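Local coordinates for arginine 3rd transport system periplasmic binding protein (Legionella pneumophila subsp. pneumophila str. Philadelphia 1, PDB 3KZG) that probably binds arginine in the periplasm and delivers it to an ABC-type uptake system, at residues A[94-99]-A[179-184]; A[103-108]-A[128-133]; A[111-116]-A[152-157]. One frame throughout, in Å; residues are numbered along the deposited sequence.

Contact 1: residues A[94-99]-A[179-184]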
# COMPACT_ATOMS: atom_id res chain seq x y z
N TYR A 94 -31.17 -12.26 -0.92
CA TYR A 94 -32.31 -12.93 -1.53
C TYR A 94 -31.95 -13.24 -2.98
O TYR A 94 -31.41 -12.38 -3.69
CB TYR A 94 -33.57 -12.06 -1.47
CG TYR A 94 -34.29 -12.10 -0.13
CD1 TYR A 94 -35.08 -13.19 0.23
CD2 TYR A 94 -34.17 -11.04 0.77
CE1 TYR A 94 -35.74 -13.23 1.46
CE2 TYR A 94 -34.83 -11.07 2.00
CZ TYR A 94 -35.61 -12.17 2.34
OH TYR A 94 -36.26 -12.20 3.56
N ILE A 95 -32.23 -14.46 -3.40
CA ILE A 95 -31.96 -14.90 -4.77
C ILE A 95 -33.16 -15.68 -5.28
O ILE A 95 -33.85 -16.34 -4.52
CB ILE A 95 -30.69 -15.79 -4.81
CG1 ILE A 95 -30.38 -16.19 -6.25
CG2 ILE A 95 -30.88 -17.03 -3.93
CD1 ILE A 95 -29.06 -16.90 -6.41
N THR A 96 -33.43 -15.58 -6.58
CA THR A 96 -34.55 -16.28 -7.20
C THR A 96 -34.18 -16.59 -8.65
O THR A 96 -33.11 -16.20 -9.11
CB THR A 96 -35.84 -15.43 -7.15
OG1 THR A 96 -36.96 -16.23 -7.53
CG2 THR A 96 -35.74 -14.23 -8.09
N THR A 97 -35.06 -17.29 -9.37
CA THR A 97 -34.77 -17.62 -10.76
C THR A 97 -35.07 -16.43 -11.66
O THR A 97 -36.00 -15.67 -11.39
CB THR A 97 -35.59 -18.84 -11.23
OG1 THR A 97 -36.99 -18.59 -11.01
CG2 THR A 97 -35.17 -20.09 -10.48
N VAL A 98 -34.29 -16.27 -12.72
CA VAL A 98 -34.45 -15.16 -13.65
C VAL A 98 -35.85 -15.03 -14.24
O VAL A 98 -36.30 -13.93 -14.56
CB VAL A 98 -33.45 -15.27 -14.83
CG1 VAL A 98 -32.04 -15.26 -14.30
CG2 VAL A 98 -33.72 -16.54 -15.62
N ASP A 99 -36.54 -16.15 -14.37
CA ASP A 99 -37.89 -16.15 -14.92
C ASP A 99 -38.94 -15.82 -13.86
O ASP A 99 -40.12 -16.12 -14.02
CB ASP A 99 -38.20 -17.51 -15.55
CG ASP A 99 -37.89 -18.67 -14.63
OD1 ASP A 99 -38.69 -18.92 -13.70
OD2 ASP A 99 -36.84 -19.31 -14.81
N LYS A 179 -29.36 -18.07 -14.80
CA LYS A 179 -30.49 -18.84 -14.30
C LYS A 179 -31.04 -18.14 -13.06
O LYS A 179 -32.22 -18.26 -12.74
CB LYS A 179 -30.06 -20.26 -13.93
CG LYS A 179 -31.15 -21.06 -13.20
CD LYS A 179 -30.66 -22.43 -12.77
CE LYS A 179 -31.75 -23.20 -12.03
NZ LYS A 179 -31.32 -24.59 -11.67
N TYR A 180 -30.17 -17.41 -12.37
CA TYR A 180 -30.54 -16.70 -11.15
C TYR A 180 -30.41 -15.18 -11.26
O TYR A 180 -29.76 -14.66 -12.16
CB TYR A 180 -29.67 -17.17 -9.98
CG TYR A 180 -29.72 -18.66 -9.73
CD1 TYR A 180 -30.87 -19.26 -9.21
CD2 TYR A 180 -28.62 -19.47 -10.02
CE1 TYR A 180 -30.91 -20.64 -8.98
CE2 TYR A 180 -28.66 -20.84 -9.80
CZ TYR A 180 -29.80 -21.42 -9.28
OH TYR A 180 -29.83 -22.78 -9.04
N LYS A 181 -31.04 -14.49 -10.31
CA LYS A 181 -30.97 -13.04 -10.21
C LYS A 181 -31.14 -12.69 -8.73
O LYS A 181 -31.90 -13.34 -8.00
CB LYS A 181 -32.07 -12.35 -11.05
CG LYS A 181 -33.50 -12.61 -10.60
CD LYS A 181 -34.46 -11.71 -11.36
CE LYS A 181 -35.91 -12.03 -11.04
NZ LYS A 181 -36.86 -11.18 -11.82
N LEU A 182 -30.41 -11.67 -8.28
CA LEU A 182 -30.46 -11.24 -6.89
C LEU A 182 -31.59 -10.24 -6.69
O LEU A 182 -31.87 -9.41 -7.55
CB LEU A 182 -29.13 -10.60 -6.49
CG LEU A 182 -27.84 -11.33 -6.84
CD1 LEU A 182 -26.66 -10.58 -6.24
CD2 LEU A 182 -27.88 -12.76 -6.32
N ILE A 183 -32.24 -10.33 -5.53
CA ILE A 183 -33.35 -9.44 -5.20
C ILE A 183 -32.95 -8.54 -4.03
O ILE A 183 -32.70 -9.03 -2.93
CB ILE A 183 -34.60 -10.26 -4.81
CG1 ILE A 183 -34.91 -11.28 -5.92
CG2 ILE A 183 -35.79 -9.33 -4.59
CD1 ILE A 183 -35.17 -10.66 -7.28
N GLY A 184 -32.89 -7.24 -4.29
CA GLY A 184 -32.52 -6.29 -3.25
C GLY A 184 -31.03 -6.33 -2.97
O GLY A 184 -30.32 -7.15 -3.56
O HOH W 1 -31.36 -9.32 -0.40
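Strand 94-97 and strand 180-183 run antiparallel, their axes 145° apart in direction and 4.6 Å apart at closest. They form one side of the mixed five-stranded sheet in the second lobe of a type II periplasmic binding protein. Thr96 and Lys181 make a hydrogen-bonded pair: Lys181 N gives to Thr96 O at 2.9 Å, and Thr96 N to Lys181 O. Ile183 N gives to Tyr94 O from above the carbonyl plane. Beyond the strand, Val98 N still reaches Lys179 O.

Lys181 starts with CG wedged between its backbone N and carbonyl carbon (chi1 65°), then runs out extended alongside the Thr96 side chain. Its CE lies 3.7 Å from Thr96 CG2, and NZ goes on to Ser100 O. Ile183 CD1 comes across the same methyl, while Thr96 OG1 bonds to Asp153 O, just before strand 154-158. On the other face, Ile95 CD1 packs 3.6 Å from Tyr180 CB. The Tyr180 ring has Thr96 O at its edge, in plane, and Lys179 CG over the centre of one face. Tyr180 OH bonds to Glu169 OE1; Lys179 NZ makes a salt bridge to the same oxygen and a hydrogen bond to Ser148 OG. Near Gly184, a water accepts from Tyr94 N at 3.0 Å and donates to Ile183 O at 2.9 Å.

Contact 2: residues A[103-108]-A[128-133]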
# COMPACT_ATOMS: atom_id res chain seq x y z
N SER A 103 -38.86 -8.94 -8.64
CA SER A 103 -37.71 -8.20 -9.13
C SER A 103 -37.22 -7.18 -8.12
O SER A 103 -36.09 -6.69 -8.21
CB SER A 103 -38.05 -7.51 -10.45
OG SER A 103 -39.22 -6.71 -10.32
N THR A 104 -38.06 -6.86 -7.14
CA THR A 104 -37.70 -5.91 -6.10
C THR A 104 -37.90 -6.50 -4.71
O THR A 104 -38.73 -7.38 -4.51
CB THR A 104 -38.53 -4.60 -6.18
OG1 THR A 104 -39.90 -4.88 -5.85
CG2 THR A 104 -38.46 -4.01 -7.58
N PHE A 105 -37.13 -5.99 -3.76
CA PHE A 105 -37.19 -6.43 -2.37
C PHE A 105 -38.63 -6.35 -1.87
O PHE A 105 -39.03 -7.08 -0.96
CB PHE A 105 -36.30 -5.51 -1.53
CG PHE A 105 -35.92 -6.08 -0.20
CD1 PHE A 105 -35.01 -7.12 -0.11
CD2 PHE A 105 -36.46 -5.55 0.97
CE1 PHE A 105 -34.62 -7.62 1.13
CE2 PHE A 105 -36.08 -6.04 2.22
CZ PHE A 105 -35.16 -7.08 2.30
N ASP A 106 -39.41 -5.48 -2.50
CA ASP A 106 -40.80 -5.25 -2.13
C ASP A 106 -41.76 -6.35 -2.63
O ASP A 106 -42.82 -6.56 -2.04
CB ASP A 106 -41.24 -3.89 -2.67
CG ASP A 106 -42.33 -3.25 -1.84
OD1 ASP A 106 -42.13 -3.08 -0.62
OD2 ASP A 106 -43.39 -2.90 -2.42
N ASP A 107 -41.38 -7.04 -3.71
CA ASP A 107 -42.21 -8.10 -4.27
C ASP A 107 -42.16 -9.40 -3.46
O ASP A 107 -42.91 -10.34 -3.72
CB ASP A 107 -41.81 -8.41 -5.71
CG ASP A 107 -42.02 -7.23 -6.64
OD1 ASP A 107 -43.10 -6.60 -6.57
OD2 ASP A 107 -41.12 -6.94 -7.46
N LEU A 108 -41.26 -9.46 -2.48
CA LEU A 108 -41.13 -10.65 -1.66
C LEU A 108 -42.31 -10.82 -0.71
O LEU A 108 -42.43 -11.84 -0.03
CB LEU A 108 -39.82 -10.58 -0.86
CG LEU A 108 -38.56 -10.64 -1.72
CD1 LEU A 108 -37.34 -10.35 -0.87
CD2 LEU A 108 -38.45 -12.02 -2.37
N GLU A 128 -39.11 -9.76 9.25
CA GLU A 128 -39.42 -8.69 8.31
C GLU A 128 -40.92 -8.41 8.29
O GLU A 128 -41.37 -7.35 7.85
CB GLU A 128 -38.91 -9.06 6.91
CG GLU A 128 -37.38 -9.18 6.86
CD GLU A 128 -36.88 -9.81 5.58
OE1 GLU A 128 -35.64 -9.99 5.44
OE2 GLU A 128 -37.71 -10.14 4.71
N ASN A 129 -41.71 -9.36 8.79
CA ASN A 129 -43.16 -9.19 8.85
C ASN A 129 -43.80 -8.75 7.52
O ASN A 129 -44.54 -7.78 7.47
CB ASN A 129 -43.50 -8.18 9.95
CG ASN A 129 -43.06 -8.65 11.32
OD1 ASN A 129 -42.50 -7.89 12.10
ND2 ASN A 129 -43.31 -9.92 11.61
N ARG A 130 -43.49 -9.49 6.45
CA ARG A 130 -44.05 -9.20 5.14
C ARG A 130 -44.83 -10.42 4.66
O ARG A 130 -44.77 -10.79 3.49
CB ARG A 130 -42.93 -8.86 4.15
CG ARG A 130 -41.63 -9.55 4.48
CD ARG A 130 -40.54 -9.26 3.46
NE ARG A 130 -40.31 -7.84 3.28
CZ ARG A 130 -39.30 -7.33 2.57
NH1 ARG A 130 -38.44 -8.15 1.98
NH2 ARG A 130 -39.17 -6.02 2.44
N ASN A 131 -45.56 -11.03 5.60
CA ASN A 131 -46.38 -12.20 5.33
C ASN A 131 -45.67 -13.24 4.47
O ASN A 131 -46.08 -13.53 3.34
CB ASN A 131 -47.70 -11.79 4.68
CG ASN A 131 -48.54 -12.98 4.26
OD1 ASN A 131 -48.57 -14.01 4.95
ND2 ASN A 131 -49.24 -12.86 3.13
N ASN A 132 -44.61 -13.81 5.01
CA ASN A 132 -43.84 -14.83 4.32
C ASN A 132 -43.92 -16.15 5.04
O ASN A 132 -44.14 -16.20 6.26
CB ASN A 132 -42.37 -14.43 4.22
CG ASN A 132 -42.13 -13.25 3.31
OD1 ASN A 132 -42.43 -13.30 2.12
ND2 ASN A 132 -41.58 -12.19 3.87
N GLN A 133 -43.73 -17.22 4.28
CA GLN A 133 -43.73 -18.56 4.82
C GLN A 133 -42.34 -19.11 4.56
O GLN A 133 -41.79 -18.96 3.47
CB GLN A 133 -44.78 -19.41 4.11
CG GLN A 133 -44.91 -20.82 4.67
CD GLN A 133 -46.04 -21.59 4.01
OE1 GLN A 133 -47.19 -21.16 4.03
NE2 GLN A 133 -45.70 -22.73 3.43
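Asp107 OD2 is gripped by two backbone N-H groups of its own loop, Ser103 N at 3.2 Å and Thr104 N at 3.1 Å, which reach it from opposite faces of the carboxylate plane, both on the anti side. The loop held in this way presents Phe105 and Leu108 to Arg130 of the other segment. Arg130 NH1 sits 3.2 Å above the plane of the Phe105 ring, offset toward the rim, with Phe105 CE2 as its nearest ring atom. Arg130 NH2 lies just outside the rim on the same side, 3.1 Å from Phe105 CE2. The guanidinium does not lie flat on the phenyl; the two planes stand 62° apart, and the side chains cross at about a right angle.

Both segments are loops at one end of the second lobe's alpha/beta sheet, in the type II periplasmic-binding-protein fold. Loop 103-108 comes shortly before strand 112-116, while loop 128-133 follows helix 121-127 and leads into the outermost strand of the sheet, which begins at Gln133.

Phe105 O lies over one face of the guanidinium, 3.2 Å from Arg130 NH1, but the angle is too poor for a hydrogen bond. Leu108 CD1 packs against Arg130 NH1 at 3.8 Å. The arginine chain gets there by bending at chi3 (56°), after an extended step at chi2. Within its own segment Arg130 NH1 forms a salt bridge with Glu128 OE2 at 3.5 Å, through charge alone, because the oxygen lies well out of the guanidinium plane. Glu128 OE2 also receives Tyr94 OH, which ties this corner to the sheet.

Contact 3: residues A[111-116]-A[152-157]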
# COMPACT_ATOMS: atom_id res chain seq x y z
N LYS A 111 -44.58 -14.18 -0.27
CA LYS A 111 -43.89 -15.28 -0.94
C LYS A 111 -43.36 -16.36 -0.00
O LYS A 111 -43.19 -16.13 1.20
CB LYS A 111 -42.72 -14.74 -1.77
CG LYS A 111 -43.07 -13.57 -2.67
CD LYS A 111 -44.26 -13.88 -3.57
CE LYS A 111 -44.63 -12.67 -4.41
NZ LYS A 111 -45.95 -12.85 -5.07
N LYS A 112 -43.12 -17.54 -0.56
CA LYS A 112 -42.58 -18.66 0.20
C LYS A 112 -41.07 -18.57 0.03
O LYS A 112 -40.56 -18.52 -1.10
CB LYS A 112 -43.09 -19.98 -0.37
CG LYS A 112 -44.60 -20.06 -0.49
CD LYS A 112 -45.03 -21.35 -1.20
CE LYS A 112 -44.70 -22.57 -0.36
NZ LYS A 112 -45.49 -22.59 0.90
N ILE A 113 -40.34 -18.54 1.15
CA ILE A 113 -38.89 -18.41 1.12
C ILE A 113 -38.15 -19.65 1.60
O ILE A 113 -38.43 -20.17 2.68
CB ILE A 113 -38.43 -17.22 2.00
CG1 ILE A 113 -39.29 -15.98 1.73
CG2 ILE A 113 -36.96 -16.93 1.74
CD1 ILE A 113 -39.19 -15.44 0.31
N GLY A 114 -37.18 -20.10 0.81
CA GLY A 114 -36.39 -21.26 1.20
C GLY A 114 -35.23 -20.80 2.07
O GLY A 114 -34.67 -19.73 1.86
N VAL A 115 -34.88 -21.62 3.06
CA VAL A 115 -33.79 -21.29 3.97
C VAL A 115 -33.03 -22.56 4.37
O VAL A 115 -33.61 -23.64 4.41
CB VAL A 115 -34.33 -20.58 5.24
CG1 VAL A 115 -33.35 -20.72 6.38
CG2 VAL A 115 -34.58 -19.10 4.94
N ARG A 116 -31.74 -22.42 4.64
CA ARG A 116 -30.90 -23.55 5.03
C ARG A 116 -31.11 -23.83 6.52
O ARG A 116 -30.81 -22.98 7.37
CB ARG A 116 -29.43 -23.24 4.77
CG ARG A 116 -28.48 -24.43 4.90
CD ARG A 116 -27.03 -23.96 4.80
NE ARG A 116 -26.09 -25.05 4.59
CZ ARG A 116 -24.77 -24.91 4.56
NH1 ARG A 116 -24.22 -23.71 4.74
NH2 ARG A 116 -23.99 -25.96 4.33
N VAL A 152 -40.51 -23.05 -3.84
CA VAL A 152 -40.38 -21.82 -3.07
C VAL A 152 -40.22 -20.72 -4.12
O VAL A 152 -39.74 -20.99 -5.23
CB VAL A 152 -39.15 -21.81 -2.10
CG1 VAL A 152 -39.39 -22.79 -0.95
CG2 VAL A 152 -37.88 -22.16 -2.85
N ASP A 153 -40.62 -19.51 -3.79
CA ASP A 153 -40.53 -18.38 -4.71
C ASP A 153 -39.13 -17.79 -4.75
O ASP A 153 -38.72 -17.20 -5.75
CB ASP A 153 -41.52 -17.29 -4.29
CG ASP A 153 -42.94 -17.80 -4.21
OD1 ASP A 153 -43.42 -18.38 -5.20
OD2 ASP A 153 -43.58 -17.61 -3.16
N ALA A 154 -38.40 -17.93 -3.65
CA ALA A 154 -37.06 -17.39 -3.55
C ALA A 154 -36.34 -18.04 -2.38
O ALA A 154 -36.94 -18.80 -1.61
CB ALA A 154 -37.11 -15.88 -3.35
N SER A 155 -35.07 -17.72 -2.24
CA SER A 155 -34.23 -18.26 -1.19
C SER A 155 -33.37 -17.17 -0.56
O SER A 155 -32.89 -16.26 -1.24
CB SER A 155 -33.35 -19.36 -1.77
OG SER A 155 -32.37 -19.79 -0.84
N LEU A 156 -33.19 -17.25 0.76
CA LEU A 156 -32.35 -16.30 1.49
C LEU A 156 -31.16 -17.14 1.96
O LEU A 156 -31.33 -18.09 2.73
CB LEU A 156 -33.10 -15.71 2.70
CG LEU A 156 -32.30 -14.72 3.56
CD1 LEU A 156 -31.78 -13.58 2.69
CD2 LEU A 156 -33.19 -14.17 4.66
N MSE A 157 -29.97 -16.81 1.45
CA MSE A 157 -28.75 -17.53 1.78
C MSE A 157 -27.58 -16.55 1.96
O MSE A 157 -27.78 -15.34 1.90
CB MSE A 157 -28.41 -18.53 0.66
CG MSE A 157 -28.17 -17.91 -0.72
SE MSE A 157 -27.89 -19.21 -2.15
CE MSE A 157 -29.71 -19.93 -2.26
O HOH W 2 -30.16 -20.39 3.41
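Gly114 takes part in two backbone bonds of this parallel pairing. Its N gives to Ala154 O at 2.8 Å, nearly straight (171°) and in the carbonyl plane, and its O accepts Leu156 N at 3.1 Å. One step on, where no direct bond links the strands, a water accepts from Arg116 N and donates to Leu156 O.

At the start of the pairing Asp153 clasps the backbone of Lys112 from two points. Asp153 OD2 takes Lys112 N on its anti side, 23° out of the carboxylate plane, at 2.6 Å, and Asp153 N gives to Lys112 O at 2.9 Å; Ala154 N adds a weak bond to the same carbonyl. With CG beside its own backbone N (chi1 -56°), the carboxylate also rests against Lys111 CB.

Among the apolar contacts, Ile113 CG2 packs 4.2 Å from Leu156 CB, and Ile113 CD1 touches Ala154 CB, under helix 121-127. Val152 CG1 sits 4.0 Å from Gly114 CA. Ser155, on the same face as Gly114, touches Met143 of helix 140-148. Parallel strands with helices over both faces are the core of the alpha/beta second lobe of type II periplasmic binding proteins.

In the fold
Contacts 1 and 3 belong to one sheet, in the order 133-137, 112-116, 154-158, 91-97, 180-188. Contact 3 is the buried parallel pairing near its middle; contact 1 is the partly buried antiparallel pairing at one edge, and strands 154-158 and 91-97 join the two through Ile95 N and Ser155 O. Contact 2 lies at the surface and pairs no strands: in place of a backbone ladder it has a guanidinium against an aromatic ring. It still meets the sheet, since Tyr94 packs on Phe105 and Leu108, and Gln133 O bonds to Ile113 N. Along the chain, contacts 2 and 3 both fall within the loop closed by contact 1.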